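Local coordinates for structural polyprotein, VP1 (Israeli acute paralysis virus, PDB 5CDD), which probably serves as a structural protein of the virus shell, being the VP1 piece cut from the capsid polyprotein, at residues D51-I54 with K60-I63; D122-D127 with S167-S172. All coordinates share one frame; numbering follows the deposited sequence.

Interaction 1: residues D51-I54 with K60-I63; sequences DNWI and KTPI
Trp53 reaches across to Thr61 and Ile63 in the interior of the VP1 beta-sandwich, the jelly-roll type of fold expected of this capsid family. Residues 52-54 lie in the later part of strand 47-55, past a corner at Asp51, and pair with strand 176-184 in one sheet. Residues 60-63 carry the short strand 61-62, an outermost strand of the other sheet within this chain. The two backbones stay well apart, and even the nearest CA atoms, those of Trp53 and Ile63, are separated by 10.4 Å. Side chains therefore make the whole contact, and it buries about 117 Å² in all.

The contact is apolar throughout. Trp53 holds CG anti to its own backbone N (chi1 -168°), and this swings the indole toward the opposite sheet. The far carbons of its six-membered ring, CZ2 and CH2, do the touching. Two methyl groups meet them, both oblique to the ring. Thr61 comes from the opposite direction. Ile63 approaches at a slant with its CG2 branch, while the end of its longer branch leads away from the tryptophan.

Polar bonds hold the neighbouring backbone and hydroxyl. In Thr61 the methyl faces Trp53, while OG1 lies beside the backbone N and is hydrogen-bonded to Thr59 O. The backbone of Trp53 pairs with Gln178 of the adjacent strand.

Further side chains pack round the indole: the ring of Tyr170 meets it with the planes at about 50°, and Phe96, Val180 and Gln178 also touch Trp53.

All three touching residues are buried, so the indole forms part of the filling between the sheets. CG2 of Thr61 lies 3.8 Å from CZ2 of Trp53 and 4.1 Å from its CH2. CG2 of Ile63 lies 3.9 Å from that same CH2.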
ATOM      1  N   ASP A  51     -25.094  -0.006  40.946  1.00 38.55           N
ATOM      2  CA  ASP A  51     -24.207  -1.150  41.092  1.00 40.03           C
ATOM      3  C   ASP A  51     -25.019  -2.422  41.268  1.00 39.56           C
ATOM      4  O   ASP A  51     -24.461  -3.501  41.447  1.00 39.52           O
ATOM      5  CB  ASP A  51     -23.280  -0.957  42.295  1.00 43.45           C
ATOM      6  CG  ASP A  51     -22.373   0.253  42.145  1.00 47.44           C
ATOM      7  OD1 ASP A  51     -21.478   0.230  41.270  1.00 49.56           O
ATOM      8  OD2 ASP A  51     -22.555   1.230  42.903  1.00 49.56           O
ATOM      9  N   ASN A  52     -26.342  -2.298  41.218  1.00 39.11           N
ATOM     10  CA  ASN A  52     -27.191  -3.470  41.383  1.00 39.41           C
ATOM     11  C   ASN A  52     -28.631  -3.243  40.942  1.00 38.79           C
ATOM     12  O   ASN A  52     -29.417  -2.618  41.652  1.00 39.67           O
ATOM     13  CB  ASN A  52     -27.175  -3.922  42.844  1.00 40.30           C
ATOM     14  CG  ASN A  52     -27.630  -5.356  43.011  1.00 41.30           C
ATOM     15  OD1 ASN A  52     -27.025  -6.272  42.458  1.00 43.23           O
ATOM     16  ND2 ASN A  52     -28.696  -5.559  43.776  1.00 41.17           N
ATOM     17  N   TRP A  53     -28.977  -3.762  39.771  1.00 37.35           N
ATOM     18  CA  TRP A  53     -30.328  -3.619  39.252  1.00 35.91           C
ATOM     19  C   TRP A  53     -31.010  -4.978  39.311  1.00 36.14           C
ATOM     20  O   TRP A  53     -30.718  -5.869  38.514  1.00 35.99           O
ATOM     21  CB  TRP A  53     -30.290  -3.102  37.814  1.00 34.66           C
ATOM     22  CG  TRP A  53     -31.629  -2.669  37.303  1.00 34.40           C
ATOM     23  CD1 TRP A  53     -32.605  -2.023  38.009  1.00 33.98           C
ATOM     24  CD2 TRP A  53     -32.119  -2.789  35.962  1.00 34.75           C
ATOM     25  NE1 TRP A  53     -33.670  -1.734  37.192  1.00 34.14           N
ATOM     26  CE2 TRP A  53     -33.400  -2.191  35.930  1.00 34.90           C
ATOM     27  CE3 TRP A  53     -31.600  -3.341  34.782  1.00 35.10           C
ATOM     28  CZ2 TRP A  53     -34.172  -2.130  34.762  1.00 33.51           C
ATOM     29  CZ3 TRP A  53     -32.368  -3.279  33.620  1.00 34.09           C
ATOM     30  CH2 TRP A  53     -33.639  -2.677  33.621  1.00 34.16           C
ATOM     31  N   ILE A  54     -31.918  -5.129  40.269  1.00 36.39           N
ATOM     32  CA  ILE A  54     -32.631  -6.384  40.458  1.00 36.15           C
ATOM     33  C   ILE A  54     -33.876  -6.488  39.586  1.00 36.84           C
ATOM     34  O   ILE A  54     -34.694  -5.569  39.533  1.00 37.76           O
ATOM     35  CB  ILE A  54     -33.028  -6.559  41.934  1.00 34.66           C
ATOM     36  CG1 ILE A  54     -31.787  -6.397  42.816  1.00 33.69           C
ATOM     37  CG2 ILE A  54     -33.647  -7.929  42.150  1.00 34.35           C
ATOM     38  CD1 ILE A  54     -32.071  -6.387  44.296  1.00 32.29           C
ATOM     39  N   LYS A  60     -40.612  -8.098  30.885  1.00 37.90           N
ATOM     40  CA  LYS A  60     -40.232  -7.069  29.926  1.00 35.43           C
ATOM     41  C   LYS A  60     -40.180  -5.761  30.711  1.00 35.50           C
ATOM     42  O   LYS A  60     -41.212  -5.209  31.080  1.00 36.29           O
ATOM     43  CB  LYS A  60     -41.268  -6.980  28.801  1.00 33.03           C
ATOM     44  CG  LYS A  60     -41.524  -8.308  28.094  1.00 32.71           C
ATOM     45  CD  LYS A  60     -42.245  -8.121  26.763  1.00 32.36           C
ATOM     46  CE  LYS A  60     -43.599  -7.451  26.927  1.00 33.44           C
ATOM     47  NZ  LYS A  60     -44.237  -7.142  25.611  1.00 32.65           N
ATOM     48  N   THR A  61     -38.972  -5.270  30.962  1.00 35.91           N
ATOM     49  CA  THR A  61     -38.787  -4.055  31.742  1.00 35.45           C
ATOM     50  C   THR A  61     -38.215  -2.851  30.995  1.00 35.96           C
ATOM     51  O   THR A  61     -37.088  -2.891  30.504  1.00 38.10           O
ATOM     52  CB  THR A  61     -37.863  -4.328  32.943  1.00 35.00           C
ATOM     53  OG1 THR A  61     -38.425  -5.369  33.751  1.00 35.99           O
ATOM     54  CG2 THR A  61     -37.682  -3.069  33.773  1.00 34.18           C
ATOM     55  N   PRO A  62     -38.989  -1.759  30.904  1.00 35.10           N
ATOM     56  CA  PRO A  62     -38.508  -0.556  30.216  1.00 34.12           C
ATOM     57  C   PRO A  62     -37.473   0.077  31.143  1.00 35.01           C
ATOM     58  O   PRO A  62     -37.697   0.166  32.353  1.00 36.35           O
ATOM     59  CB  PRO A  62     -39.764   0.307  30.095  1.00 32.82           C
ATOM     60  CG  PRO A  62     -40.893  -0.682  30.189  1.00 33.32           C
ATOM     61  CD  PRO A  62     -40.414  -1.627  31.246  1.00 34.55           C
ATOM     62  N   ILE A  63     -36.343   0.512  30.596  1.00 35.41           N
ATOM     63  CA  ILE A  63     -35.314   1.103  31.441  1.00 35.84           C
ATOM     64  C   ILE A  63     -35.716   2.431  32.068  1.00 35.52           C
ATOM     65  O   ILE A  63     -35.010   2.940  32.938  1.00 36.90           O
ATOM     66  CB  ILE A  63     -33.971   1.283  30.692  1.00 35.72           C
ATOM     67  CG1 ILE A  63     -34.213   1.597  29.211  1.00 36.54           C
ATOM     68  CG2 ILE A  63     -33.116   0.045  30.867  1.00 35.86           C
ATOM     69  CD1 ILE A  63     -34.730   2.999  28.957  1.00 38.20           C
TER

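Interaction 2: residues D122-D127 with S167-S172; sequences DEINVD and SLMYFS
Val126 and Met169 have the nearest CA atoms of the two segments, 9.2 Å apart. Residues 167-172 run as an extended strand. Residues 122-127 form an irregular loop with neither helix nor strand, and the two are linked by side chains rather than by backbone pairing.

Met169 spans the gap. Its chain leaves the strand extended and then bends at the sulfur (chi3 81°). The bend turns CE toward Val126, and SD remains beside Ile124. SD is 4.1 Å from Ile124 CG2, and the two side chains lie alongside, running opposite ways. CE is 4.0 Å from Val126 CG1, which comes in across it.

The loop joins strands 110-116 and 131-133 of the same sandwich sheet that holds strand 166-172. Leu168 and Tyr170 turn toward the other sheet and Met169 points away from it, so the loop lies over the outer face, where Met169 also touches Phe113.

Asn125 turns from the methionine and shapes the loop. Its OD1 accepts from Asp127 N at 3.1 Å, in the carbonyl plane on a lone pair, which makes an Asx turn. Its ND2 donates to Thr276 O and Pro274 O of another structural polyprotein chain.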
ATOM      1  N   ASP A 122     -46.548  -3.597  28.583  1.00 45.66           N
ATOM      2  CA  ASP A 122     -47.769  -4.251  28.129  1.00 47.67           C
ATOM      3  C   ASP A 122     -48.508  -3.555  26.988  1.00 46.98           C
ATOM      4  O   ASP A 122     -49.556  -4.029  26.548  1.00 47.57           O
ATOM      5  CB  ASP A 122     -48.714  -4.452  29.319  1.00 50.95           C
ATOM      6  CG  ASP A 122     -48.986  -3.163  30.071  1.00 55.15           C
ATOM      7  OD1 ASP A 122     -49.712  -2.299  29.532  1.00 57.12           O
ATOM      8  OD2 ASP A 122     -48.467  -3.013  31.200  1.00 57.18           O
ATOM      9  N   GLU A 123     -47.973  -2.440  26.502  1.00 46.07           N
ATOM     10  CA  GLU A 123     -48.621  -1.730  25.405  1.00 45.61           C
ATOM     11  C   GLU A 123     -47.704  -1.556  24.196  1.00 44.22           C
ATOM     12  O   GLU A 123     -47.817  -0.583  23.448  1.00 44.26           O
ATOM     13  CB  GLU A 123     -49.143  -0.370  25.882  1.00 46.84           C
ATOM     14  CG  GLU A 123     -48.120   0.509  26.576  1.00 50.79           C
ATOM     15  CD  GLU A 123     -48.739   1.781  27.134  1.00 53.69           C
ATOM     16  OE1 GLU A 123     -49.725   1.677  27.895  1.00 55.43           O
ATOM     17  OE2 GLU A 123     -48.241   2.884  26.818  1.00 55.79           O
ATOM     18  N   ILE A 124     -46.803  -2.517  24.009  1.00 41.89           N
ATOM     19  CA  ILE A 124     -45.868  -2.496  22.891  1.00 38.56           C
ATOM     20  C   ILE A 124     -45.494  -3.927  22.511  1.00 38.19           C
ATOM     21  O   ILE A 124     -45.414  -4.808  23.369  1.00 37.60           O
ATOM     22  CB  ILE A 124     -44.578  -1.716  23.245  1.00 37.16           C
ATOM     23  CG1 ILE A 124     -43.739  -1.488  21.985  1.00 35.44           C
ATOM     24  CG2 ILE A 124     -43.765  -2.486  24.275  1.00 35.71           C
ATOM     25  CD1 ILE A 124     -44.412  -0.614  20.946  1.00 31.78           C
ATOM     26  N   ASN A 125     -45.271  -4.148  21.219  1.00 37.69           N
ATOM     27  CA  ASN A 125     -44.906  -5.463  20.701  1.00 36.62           C
ATOM     28  C   ASN A 125     -43.434  -5.764  20.968  1.00 35.98           C
ATOM     29  O   ASN A 125     -42.677  -4.887  21.388  1.00 35.98           O
ATOM     30  CB  ASN A 125     -45.173  -5.513  19.199  1.00 36.23           C
ATOM     31  CG  ASN A 125     -44.402  -4.453  18.444  1.00 35.97           C
ATOM     32  OD1 ASN A 125     -43.183  -4.539  18.308  1.00 37.00           O
ATOM     33  ND2 ASN A 125     -45.107  -3.437  17.963  1.00 35.30           N
ATOM     34  N   VAL A 126     -43.034  -7.006  20.720  1.00 35.66           N
ATOM     35  CA  VAL A 126     -41.651  -7.414  20.937  1.00 35.21           C
ATOM     36  C   VAL A 126     -40.915  -7.667  19.624  1.00 36.07           C
ATOM     37  O   VAL A 126     -40.114  -8.596  19.516  1.00 37.32           O
ATOM     38  CB  VAL A 126     -41.574  -8.686  21.814  1.00 34.19           C
ATOM     39  CG1 VAL A 126     -41.979  -8.357  23.241  1.00 32.48           C
ATOM     40  CG2 VAL A 126     -42.477  -9.770  21.246  1.00 32.76           C
ATOM     41  N   ASP A 127     -41.189  -6.834  18.628  1.00 36.65           N
ATOM     42  CA  ASP A 127     -40.542  -6.963  17.331  1.00 37.11           C
ATOM     43  C   ASP A 127     -39.574  -5.806  17.096  1.00 36.47           C
ATOM     44  O   ASP A 127     -39.188  -5.114  18.040  1.00 37.85           O
ATOM     45  CB  ASP A 127     -41.589  -7.020  16.218  1.00 40.15           C
ATOM     46  CG  ASP A 127     -42.432  -8.284  16.275  1.00 43.54           C
ATOM     47  OD1 ASP A 127     -41.847  -9.390  16.286  1.00 43.93           O
ATOM     48  OD2 ASP A 127     -43.677  -8.176  16.304  1.00 46.08           O
ATOM     49  N   SER A 167     -36.995   4.353  23.144  1.00 31.84           N
ATOM     50  CA  SER A 167     -36.365   4.018  24.411  1.00 30.71           C
ATOM     51  C   SER A 167     -35.996   2.536  24.395  1.00 29.93           C
ATOM     52  O   SER A 167     -36.282   1.830  23.428  1.00 29.19           O
ATOM     53  CB  SER A 167     -37.322   4.320  25.570  1.00 30.87           C
ATOM     54  OG  SER A 167     -36.735   3.998  26.817  1.00 35.74           O
ATOM     55  N   LEU A 168     -35.359   2.068  25.461  1.00 29.59           N
ATOM     56  CA  LEU A 168     -34.955   0.671  25.544  1.00 29.19           C
ATOM     57  C   LEU A 168     -35.864  -0.157  26.454  1.00 29.34           C
ATOM     58  O   LEU A 168     -36.438   0.352  27.419  1.00 29.29           O
ATOM     59  CB  LEU A 168     -33.517   0.576  26.059  1.00 28.43           C
ATOM     60  CG  LEU A 168     -32.909  -0.825  26.138  1.00 27.58           C
ATOM     61  CD1 LEU A 168     -32.548  -1.283  24.737  1.00 29.65           C
ATOM     62  CD2 LEU A 168     -31.674  -0.810  27.022  1.00 27.92           C
ATOM     63  N   MET A 169     -35.993  -1.439  26.128  1.00 29.49           N
ATOM     64  CA  MET A 169     -36.789  -2.360  26.924  1.00 30.40           C
ATOM     65  C   MET A 169     -35.925  -3.583  27.213  1.00 31.08           C
ATOM     66  O   MET A 169     -35.417  -4.226  26.299  1.00 30.82           O
ATOM     67  CB  MET A 169     -38.054  -2.776  26.180  1.00 31.21           C
ATOM     68  CG  MET A 169     -38.926  -3.717  26.987  1.00 33.21           C
ATOM     69  SD  MET A 169     -40.544  -3.951  26.266  1.00 39.25           S
ATOM     70  CE  MET A 169     -40.188  -5.183  25.005  1.00 38.43           C
ATOM     71  N   TYR A 170     -35.771  -3.897  28.494  1.00 32.03           N
ATOM     72  CA  TYR A 170     -34.939  -5.010  28.935  1.00 32.86           C
ATOM     73  C   TYR A 170     -35.729  -6.295  29.176  1.00 33.32           C
ATOM     74  O   TYR A 170     -36.904  -6.256  29.527  1.00 33.76           O
ATOM     75  CB  TYR A 170     -34.227  -4.603  30.220  1.00 34.68           C
ATOM     76  CG  TYR A 170     -32.973  -5.378  30.512  1.00 36.87           C
ATOM     77  CD1 TYR A 170     -31.833  -5.203  29.733  1.00 37.99           C
ATOM     78  CD2 TYR A 170     -32.917  -6.270  31.580  1.00 37.81           C
ATOM     79  CE1 TYR A 170     -30.662  -5.897  30.011  1.00 41.43           C
ATOM     80  CE2 TYR A 170     -31.752  -6.971  31.869  1.00 40.12           C
ATOM     81  CZ  TYR A 170     -30.627  -6.779  31.081  1.00 42.06           C
ATOM     82  OH  TYR A 170     -29.465  -7.463  31.358  1.00 45.45           O
ATOM     83  N   PHE A 171     -35.072  -7.436  28.993  1.00 33.72           N
ATOM     84  CA  PHE A 171     -35.721  -8.720  29.209  1.00 34.37           C
ATOM     85  C   PHE A 171     -34.732  -9.859  29.429  1.00 35.28           C
ATOM     86  O   PHE A 171     -33.666  -9.899  28.824  1.00 36.08           O
ATOM     87  CB  PHE A 171     -36.618  -9.083  28.025  1.00 34.76           C
ATOM     88  CG  PHE A 171     -37.308 -10.409  28.185  1.00 36.90           C
ATOM     89  CD1 PHE A 171     -38.456 -10.521  28.963  1.00 38.12           C
ATOM     90  CD2 PHE A 171     -36.772 -11.559  27.614  1.00 37.28           C
ATOM     91  CE1 PHE A 171     -39.060 -11.758  29.173  1.00 38.00           C
ATOM     92  CE2 PHE A 171     -37.368 -12.804  27.820  1.00 38.55           C
ATOM     93  CZ  PHE A 171     -38.515 -12.902  28.601  1.00 37.93           C
ATOM     94  N   SER A 172     -35.103 -10.790  30.300  1.00 36.82           N
ATOM     95  CA  SER A 172     -34.272 -11.956  30.587  1.00 37.83           C
ATOM     96  C   SER A 172     -35.194 -13.096  30.995  1.00 38.32           C
ATOM     97  O   SER A 172     -36.242 -12.863  31.593  1.00 39.26           O
ATOM     98  CB  SER A 172     -33.282 -11.653  31.718  1.00 38.29           C
ATOM     99  OG  SER A 172     -32.422 -12.758  31.970  1.00 38.58           O
TER

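Overall arrangement
Both segments of interaction 1 precede those of interaction 2 in the sequence. Their centres are about 13 Å apart. They share the sheet in which strand 61-62 is the neighbour of strand 166-172. Thr61 O lies 2.6 Å from Tyr170 N, and Ile63 N lies 3.2 Å from Leu168 O; both are probable hydrogen bonds. Interaction 1 works on the inward face of this sheet and ties it to the other sheet of the sandwich. Interaction 2 packs a loop against the outward face. That loop also meets neighbouring chains: Asp127 forms a salt bridge with Arg75 of another VP1 copy.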